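Local coordinates for pesticidal crystal protein Cry2Aa (Bacillus thuringiensis serovar kurstaki, PDB 1I5P) that kills dipteran and lepidopteran larvae by binding to their midgut epithelial cells and promoting colloid-osmotic lysis, at residues P441-N445 with Q507-I512; N425-L431 with R461-V465. One frame throughout, in Å; residues are numbered along the deposited sequence.

Interaction 1: P441-N445 with Q507-I512; sequences PLHYN and QTRTFI
A loop of the middle, beta-prism domain meets the start of a strand of the C-terminal jelly-roll domain where H443 and Y444 lie against T508, T510 and F511. One direct hydrogen bond joins the backbones: Y444 N donates to T510 O at 2.7 Å, nearly straight at 165°. A second link runs through a water that donates to L442 O (2.7 Å) and accepts from I512 N (3.1 Å), so both strand residues flanking F511 are tied to the loop. The two parts of the H443 side chain have different neighbours: the imidazole meets T508, and CB meets the F511 ring. T508 CA sits over the imidazole face, 3.6 Å from the ring centroid and almost on its normal, a CH-pi contact. H443 CB in turn lies over the F511 face, 4.1 Å from that centroid, while L442 O approaches the edge of the same ring. With CG between the backbone N and the carbonyl carbon (chi1 62°), the imidazole folds back over its own chain, and ND1 gives a bent bond to Y444 O at 2.8 Å. The Y444 ring leaves in a different direction, with CG anti to the backbone N. Its edge meets I512 CG1, 4.0 Å from CD1, and the Q507 amide oxygen, the amide plane turned 52° from the ring; beyond the contact its hydroxyl bonds to I499 O. The direct and water-mediated bonds thus fix the loop backbone against the strand, while the bond from ND1 to Y444 O limits rotation of the imidazole under T508 CA.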
ATOM      1  N   PRO A 441      12.514  15.699  -8.529  1.00 20.79           N
ATOM      2  CA  PRO A 441      11.393  15.173  -7.751  1.00 20.07           C
ATOM      3  C   PRO A 441      10.768  16.268  -6.904  1.00 18.25           C
ATOM      4  O   PRO A 441      11.466  17.157  -6.432  1.00 13.96           O
ATOM      5  CB  PRO A 441      12.049  14.093  -6.902  1.00 19.19           C
ATOM      6  CG  PRO A 441      13.132  13.595  -7.799  1.00 18.84           C
ATOM      7  CD  PRO A 441      13.724  14.898  -8.287  1.00 17.96           C
ATOM      8  N   LEU A 442       9.454  16.210  -6.717  1.00 17.60           N
ATOM      9  CA  LEU A 442       8.773  17.214  -5.905  1.00 18.91           C
ATOM     10  C   LEU A 442       8.976  16.964  -4.419  1.00 18.45           C
ATOM     11  O   LEU A 442       9.215  15.830  -4.003  1.00 16.55           O
ATOM     12  CB  LEU A 442       7.273  17.213  -6.199  1.00 20.54           C
ATOM     13  CG  LEU A 442       6.797  17.853  -7.498  1.00 22.58           C
ATOM     14  CD1 LEU A 442       7.540  17.262  -8.676  1.00 26.20           C
ATOM     15  CD2 LEU A 442       5.302  17.625  -7.635  1.00 25.51           C
ATOM     16  N   HIS A 443       8.898  18.026  -3.620  1.00 17.18           N
ATOM     17  CA  HIS A 443       9.036  17.875  -2.179  1.00 16.11           C
ATOM     18  C   HIS A 443       7.636  17.678  -1.620  1.00 17.12           C
ATOM     19  O   HIS A 443       6.659  17.675  -2.378  1.00 14.93           O
ATOM     20  CB  HIS A 443       9.719  19.104  -1.552  1.00 17.33           C
ATOM     21  CG  HIS A 443       8.963  20.387  -1.714  1.00 16.66           C
ATOM     22  ND1 HIS A 443       7.809  20.667  -1.013  1.00 16.54           N
ATOM     23  CD2 HIS A 443       9.217  21.478  -2.474  1.00 14.05           C
ATOM     24  CE1 HIS A 443       7.386  21.877  -1.334  1.00 16.29           C
ATOM     25  NE2 HIS A 443       8.221  22.390  -2.219  1.00 15.70           N
ATOM     26  N   TYR A 444       7.532  17.503  -0.305  1.00 17.90           N
ATOM     27  CA  TYR A 444       6.243  17.286   0.343  1.00 16.68           C
ATOM     28  C   TYR A 444       5.221  18.356  -0.050  1.00 18.97           C
ATOM     29  O   TYR A 444       5.453  19.553   0.132  1.00 18.31           O
ATOM     30  CB  TYR A 444       6.421  17.270   1.861  1.00 18.48           C
ATOM     31  CG  TYR A 444       5.203  16.789   2.619  1.00 16.46           C
ATOM     32  CD1 TYR A 444       4.892  15.427   2.689  1.00 16.98           C
ATOM     33  CD2 TYR A 444       4.360  17.695   3.265  1.00 13.47           C
ATOM     34  CE1 TYR A 444       3.767  14.978   3.391  1.00 15.82           C
ATOM     35  CE2 TYR A 444       3.234  17.261   3.968  1.00 14.56           C
ATOM     36  CZ  TYR A 444       2.947  15.899   4.028  1.00 14.89           C
ATOM     37  OH  TYR A 444       1.848  15.468   4.730  1.00 12.24           O
ATOM     38  N   ASN A 445       4.090  17.909  -0.595  1.00 16.83           N
ATOM     39  CA  ASN A 445       3.015  18.798  -1.017  1.00 18.22           C
ATOM     40  C   ASN A 445       3.457  19.969  -1.882  1.00 19.00           C
ATOM     41  O   ASN A 445       2.860  21.043  -1.829  1.00 17.13           O
ATOM     42  CB  ASN A 445       2.251  19.334   0.201  1.00 17.43           C
ATOM     43  CG  ASN A 445       1.382  18.279   0.851  1.00 17.52           C
ATOM     44  OD1 ASN A 445       0.721  18.534   1.861  1.00 18.67           O
ATOM     45  ND2 ASN A 445       1.373  17.084   0.272  1.00 12.50           N
ATOM     46  N   GLN A 507       8.879  22.359   4.372  1.00 19.44           N
ATOM     47  CA  GLN A 507       8.359  21.494   3.314  1.00 20.00           C
ATOM     48  C   GLN A 507       9.241  21.392   2.075  1.00 20.43           C
ATOM     49  O   GLN A 507       9.247  20.357   1.409  1.00 18.10           O
ATOM     50  CB  GLN A 507       6.950  21.934   2.910  1.00 19.83           C
ATOM     51  CG  GLN A 507       5.917  21.706   4.004  1.00 21.71           C
ATOM     52  CD  GLN A 507       4.540  22.214   3.628  1.00 24.67           C
ATOM     53  OE1 GLN A 507       3.665  21.446   3.212  1.00 22.96           O
ATOM     54  NE2 GLN A 507       4.337  23.518   3.771  1.00 21.83           N
ATOM     55  N   THR A 508       9.995  22.445   1.766  1.00 19.05           N
ATOM     56  CA  THR A 508      10.852  22.408   0.585  1.00 18.60           C
ATOM     57  C   THR A 508      12.043  21.485   0.783  1.00 19.57           C
ATOM     58  O   THR A 508      12.705  21.107  -0.184  1.00 19.51           O
ATOM     59  CB  THR A 508      11.394  23.800   0.226  1.00 19.15           C
ATOM     60  OG1 THR A 508      12.227  24.274   1.291  1.00 21.76           O
ATOM     61  CG2 THR A 508      10.249  24.772  -0.010  1.00 16.83           C
ATOM     62  N   ARG A 509      12.311  21.130   2.038  1.00 19.98           N
ATOM     63  CA  ARG A 509      13.425  20.252   2.363  1.00 19.91           C
ATOM     64  C   ARG A 509      12.926  18.911   2.897  1.00 18.94           C
ATOM     65  O   ARG A 509      13.692  18.143   3.472  1.00 18.86           O
ATOM     66  CB  ARG A 509      14.334  20.914   3.405  1.00 23.81           C
ATOM     67  CG  ARG A 509      14.853  22.307   3.023  1.00 30.42           C
ATOM     68  CD  ARG A 509      16.064  22.246   2.109  1.00 33.15           C
ATOM     69  NE  ARG A 509      17.157  21.490   2.714  1.00 37.71           N
ATOM     70  CZ  ARG A 509      17.853  21.885   3.775  1.00 40.50           C
ATOM     71  NH1 ARG A 509      17.583  23.045   4.362  1.00 43.16           N
ATOM     72  NH2 ARG A 509      18.810  21.105   4.259  1.00 41.94           N
ATOM     73  N   THR A 510      11.643  18.625   2.703  1.00 18.85           N
ATOM     74  CA  THR A 510      11.054  17.371   3.172  1.00 18.53           C
ATOM     75  C   THR A 510      10.500  16.594   1.985  1.00 17.70           C
ATOM     76  O   THR A 510       9.719  17.127   1.199  1.00 16.60           O
ATOM     77  CB  THR A 510       9.913  17.632   4.185  1.00 20.77           C
ATOM     78  OG1 THR A 510      10.447  18.293   5.339  1.00 23.00           O
ATOM     79  CG2 THR A 510       9.257  16.320   4.612  1.00 19.39           C
ATOM     80  N   PHE A 511      10.894  15.330   1.864  1.00 17.02           N
ATOM     81  CA  PHE A 511      10.451  14.511   0.742  1.00 17.75           C
ATOM     82  C   PHE A 511       9.851  13.168   1.128  1.00 17.24           C
ATOM     83  O   PHE A 511      10.170  12.598   2.166  1.00 16.49           O
ATOM     84  CB  PHE A 511      11.626  14.251  -0.213  1.00 16.70           C
ATOM     85  CG  PHE A 511      12.319  15.498  -0.680  1.00 15.72           C
ATOM     86  CD1 PHE A 511      13.198  16.175   0.160  1.00 15.00           C
ATOM     87  CD2 PHE A 511      12.067  16.015  -1.947  1.00 13.21           C
ATOM     88  CE1 PHE A 511      13.821  17.349  -0.255  1.00 17.86           C
ATOM     89  CE2 PHE A 511      12.683  17.191  -2.374  1.00 16.76           C
ATOM     90  CZ  PHE A 511      13.562  17.862  -1.522  1.00 12.10           C
ATOM     91  N   ILE A 512       8.974  12.669   0.267  1.00 17.76           N
ATOM     92  CA  ILE A 512       8.369  11.366   0.480  1.00 17.04           C
ATOM     93  C   ILE A 512       9.363  10.404  -0.155  1.00 15.70           C
ATOM     94  O   ILE A 512       9.788  10.614  -1.285  1.00 16.23           O
ATOM     95  CB  ILE A 512       6.996  11.268  -0.213  1.00 16.10           C
ATOM     96  CG1 ILE A 512       6.037  12.276   0.429  1.00 16.13           C
ATOM     97  CG2 ILE A 512       6.445   9.852  -0.099  1.00 15.91           C
ATOM     98  CD1 ILE A 512       4.658  12.313  -0.193  1.00 16.70           C
TER
HETATM   99  O   HOH W   1       7.940  14.418  -2.071  1.00  7.80           O

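Interaction 2: N425-L431 with R461-V465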
ATOM      1  N   ASN A 425      -6.394   9.555  -3.436  1.00 13.25           N
ATOM      2  CA  ASN A 425      -5.764  10.674  -4.120  1.00 12.49           C
ATOM      3  C   ASN A 425      -5.827  10.481  -5.623  1.00 13.18           C
ATOM      4  O   ASN A 425      -5.964   9.360  -6.114  1.00 12.21           O
ATOM      5  CB  ASN A 425      -4.304  10.855  -3.681  1.00 11.24           C
ATOM      6  CG  ASN A 425      -3.765  12.248  -4.010  1.00 12.22           C
ATOM      7  OD1 ASN A 425      -4.528  13.165  -4.296  1.00 11.48           O
ATOM      8  ND2 ASN A 425      -2.450  12.408  -3.956  1.00 14.19           N
ATOM      9  N   ILE A 426      -5.755  11.590  -6.349  1.00 12.62           N
ATOM     10  CA  ILE A 426      -5.772  11.560  -7.802  1.00 14.41           C
ATOM     11  C   ILE A 426      -4.635  12.449  -8.280  1.00 15.56           C
ATOM     12  O   ILE A 426      -4.324  13.468  -7.664  1.00 15.00           O
ATOM     13  CB  ILE A 426      -7.103  12.091  -8.374  1.00 15.81           C
ATOM     14  CG1 ILE A 426      -8.242  11.130  -8.013  1.00 14.70           C
ATOM     15  CG2 ILE A 426      -7.003  12.239  -9.887  1.00 14.33           C
ATOM     16  CD1 ILE A 426      -9.623  11.641  -8.377  1.00 15.85           C
ATOM     17  N   SER A 427      -3.996  12.044  -9.366  1.00 14.90           N
ATOM     18  CA  SER A 427      -2.913  12.820  -9.930  1.00 14.00           C
ATOM     19  C   SER A 427      -3.017  12.659 -11.432  1.00 14.01           C
ATOM     20  O   SER A 427      -4.075  12.315 -11.950  1.00 13.47           O
ATOM     21  CB  SER A 427      -1.565  12.306  -9.423  1.00 15.53           C
ATOM     22  OG  SER A 427      -0.519  13.203  -9.751  1.00 16.22           O
ATOM     23  N   GLY A 428      -1.923  12.900 -12.135  1.00 14.97           N
ATOM     24  CA  GLY A 428      -1.953  12.765 -13.576  1.00 14.64           C
ATOM     25  C   GLY A 428      -0.685  13.287 -14.207  1.00 15.51           C
ATOM     26  O   GLY A 428       0.161  13.879 -13.532  1.00 13.04           O
ATOM     27  N   VAL A 429      -0.551  13.055 -15.507  1.00 14.69           N
ATOM     28  CA  VAL A 429       0.614  13.515 -16.243  1.00 15.12           C
ATOM     29  C   VAL A 429       0.191  14.047 -17.605  1.00 15.03           C
ATOM     30  O   VAL A 429      -0.867  13.683 -18.124  1.00 11.77           O
ATOM     31  CB  VAL A 429       1.645  12.380 -16.459  1.00 14.99           C
ATOM     32  CG1 VAL A 429       2.150  11.874 -15.120  1.00 12.74           C
ATOM     33  CG2 VAL A 429       1.020  11.242 -17.254  1.00 10.87           C
ATOM     34  N   PRO A 430       0.994  14.952 -18.183  1.00 15.89           N
ATOM     35  CA  PRO A 430       0.658  15.496 -19.501  1.00 17.40           C
ATOM     36  C   PRO A 430       1.158  14.486 -20.540  1.00 17.39           C
ATOM     37  O   PRO A 430       1.809  13.502 -20.179  1.00 19.31           O
ATOM     38  CB  PRO A 430       1.456  16.793 -19.538  1.00 17.48           C
ATOM     39  CG  PRO A 430       2.705  16.396 -18.823  1.00 18.90           C
ATOM     40  CD  PRO A 430       2.136  15.678 -17.602  1.00 16.22           C
ATOM     41  N   LEU A 431       0.881  14.728 -21.817  1.00 18.30           N
ATOM     42  CA  LEU A 431       1.328  13.805 -22.858  1.00 17.37           C
ATOM     43  C   LEU A 431       2.831  13.557 -22.754  1.00 17.24           C
ATOM     44  O   LEU A 431       3.295  12.423 -22.870  1.00 18.22           O
ATOM     45  CB  LEU A 431       0.989  14.349 -24.249  1.00 16.99           C
ATOM     46  CG  LEU A 431       1.403  13.455 -25.429  1.00 19.44           C
ATOM     47  CD1 LEU A 431       0.699  12.109 -25.333  1.00 17.96           C
ATOM     48  CD2 LEU A 431       1.060  14.146 -26.746  1.00 17.81           C
ATOM     49  N   ARG A 461      -2.542  17.692 -23.116  1.00 24.01           N
ATOM     50  CA  ARG A 461      -3.389  16.623 -22.616  1.00 22.98           C
ATOM     51  C   ARG A 461      -3.094  16.315 -21.155  1.00 21.41           C
ATOM     52  O   ARG A 461      -1.986  16.531 -20.671  1.00 19.86           O
ATOM     53  CB  ARG A 461      -3.174  15.354 -23.445  1.00 22.04           C
ATOM     54  CG  ARG A 461      -3.658  15.442 -24.889  1.00 23.09           C
ATOM     55  CD  ARG A 461      -5.165  15.349 -24.968  1.00 21.50           C
ATOM     56  NE  ARG A 461      -5.647  15.246 -26.343  1.00 25.72           N
ATOM     57  CZ  ARG A 461      -5.738  16.264 -27.191  1.00 23.95           C
ATOM     58  NH1 ARG A 461      -5.381  17.484 -26.815  1.00 24.12           N
ATOM     59  NH2 ARG A 461      -6.196  16.058 -28.416  1.00 26.81           N
ATOM     60  N   ALA A 462      -4.107  15.812 -20.458  1.00 21.65           N
ATOM     61  CA  ALA A 462      -3.972  15.435 -19.061  1.00 20.11           C
ATOM     62  C   ALA A 462      -4.445  13.994 -18.924  1.00 18.48           C
ATOM     63  O   ALA A 462      -5.578  13.678 -19.268  1.00 19.34           O
ATOM     64  CB  ALA A 462      -4.816  16.349 -18.179  1.00 18.94           C
ATOM     65  N   TYR A 463      -3.562  13.125 -18.444  1.00 16.80           N
ATOM     66  CA  TYR A 463      -3.893  11.721 -18.238  1.00 13.81           C
ATOM     67  C   TYR A 463      -3.792  11.462 -16.741  1.00 13.25           C
ATOM     68  O   TYR A 463      -2.705  11.474 -16.169  1.00 12.66           O
ATOM     69  CB  TYR A 463      -2.928  10.834 -19.027  1.00 14.85           C
ATOM     70  CG  TYR A 463      -2.993  11.096 -20.517  1.00 13.21           C
ATOM     71  CD1 TYR A 463      -1.978  11.797 -21.174  1.00 14.50           C
ATOM     72  CD2 TYR A 463      -4.090  10.671 -21.264  1.00 14.72           C
ATOM     73  CE1 TYR A 463      -2.060  12.067 -22.547  1.00 16.34           C
ATOM     74  CE2 TYR A 463      -4.185  10.934 -22.630  1.00 14.48           C
ATOM     75  CZ  TYR A 463      -3.170  11.629 -23.267  1.00 16.66           C
ATOM     76  OH  TYR A 463      -3.284  11.875 -24.619  1.00 16.69           O
ATOM     77  N   LEU A 464      -4.941  11.230 -16.117  1.00 13.54           N
ATOM     78  CA  LEU A 464      -5.021  11.033 -14.677  1.00 14.65           C
ATOM     79  C   LEU A 464      -4.570   9.686 -14.141  1.00 15.37           C
ATOM     80  O   LEU A 464      -4.610   8.664 -14.835  1.00 14.59           O
ATOM     81  CB  LEU A 464      -6.444  11.324 -14.199  1.00 14.06           C
ATOM     82  CG  LEU A 464      -7.009  12.647 -14.721  1.00 17.13           C
ATOM     83  CD1 LEU A 464      -8.368  12.906 -14.100  1.00 13.16           C
ATOM     84  CD2 LEU A 464      -6.045  13.783 -14.400  1.00 15.57           C
ATOM     85  N   VAL A 465      -4.146   9.719 -12.884  1.00 13.83           N
ATOM     86  CA  VAL A 465      -3.665   8.557 -12.160  1.00 13.88           C
ATOM     87  C   VAL A 465      -4.460   8.453 -10.863  1.00 15.97           C
ATOM     88  O   VAL A 465      -4.556   9.425 -10.108  1.00 15.68           O
ATOM     89  CB  VAL A 465      -2.164   8.725 -11.814  1.00 16.36           C
ATOM     90  CG1 VAL A 465      -1.702   7.620 -10.862  1.00 15.83           C
ATOM     91  CG2 VAL A 465      -1.334   8.734 -13.098  1.00 13.77           C
TER
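S427 and V429 pair with V465 and Y463 as neighbouring antiparallel strands of the beta-prism domain; the axes of segments 425-430 and 462-465 are 147° apart from N to C. Four backbone hydrogen bonds, each 2.8 Å, form two reciprocal sets: S427 N to V465 O and V465 N to S427 O, then V429 N to Y463 O and Y463 N to V429 O. Their approaches differ. S427 N meets V465 O in the carbonyl plane, whereas V465 N stands well above the plane of the S427 carbonyl, 60° out of it. Between these pairs G428 faces L464 as a non-hydrogen-bonded pair, and the two CA atoms come within 3.7 Å. Weaker CA-H...O contacts reinforce the backbone pairing, among them P430 CA to R461 O at 3.1 Å. Apolar packing includes L431 against Y463. The two side chains run alongside each other; L431 CD1 touches Y463 CE1 at 3.9 Å, and L431 CA meets the ring edge in its plane. L431 CG is anti to the backbone N (chi1 -180°), which carries the leucine branch along the tyrosine toward its hydroxyl; that hydroxyl bonds to Q283. Farther along the pairing, I426 CG2 lies 4.4 Å from L464 CB. Strand 462-469 is central in a three-stranded sheet, flanked by strands 275-278 and 422-430. F300 of helix 293-300 packs on the face bearing S427, V429 and V465, while I311 of strand 308-321 touches I426 and L464.

How the interactions relate
The segments alternate along the chain: 425-431 is followed by 441-445, then 461-465, then 507-512. Interaction 2 lies inside the middle domain, whereas the loop between strands 422-430 and 462-469, the pair of interaction 2, reaches the C-terminal domain through interaction 1. Their centres are 19 Å apart and their nearest atoms about 7 Å, so they do not touch. Helix 293-300 is the shared neighbour: P441 and L442 of interaction 1 pack on P294, F295, S298 and L299, while S427, V429 and V465 of interaction 2 rest on F300. One helix thereby connects the buried strand pairing to the partly buried domain boundary.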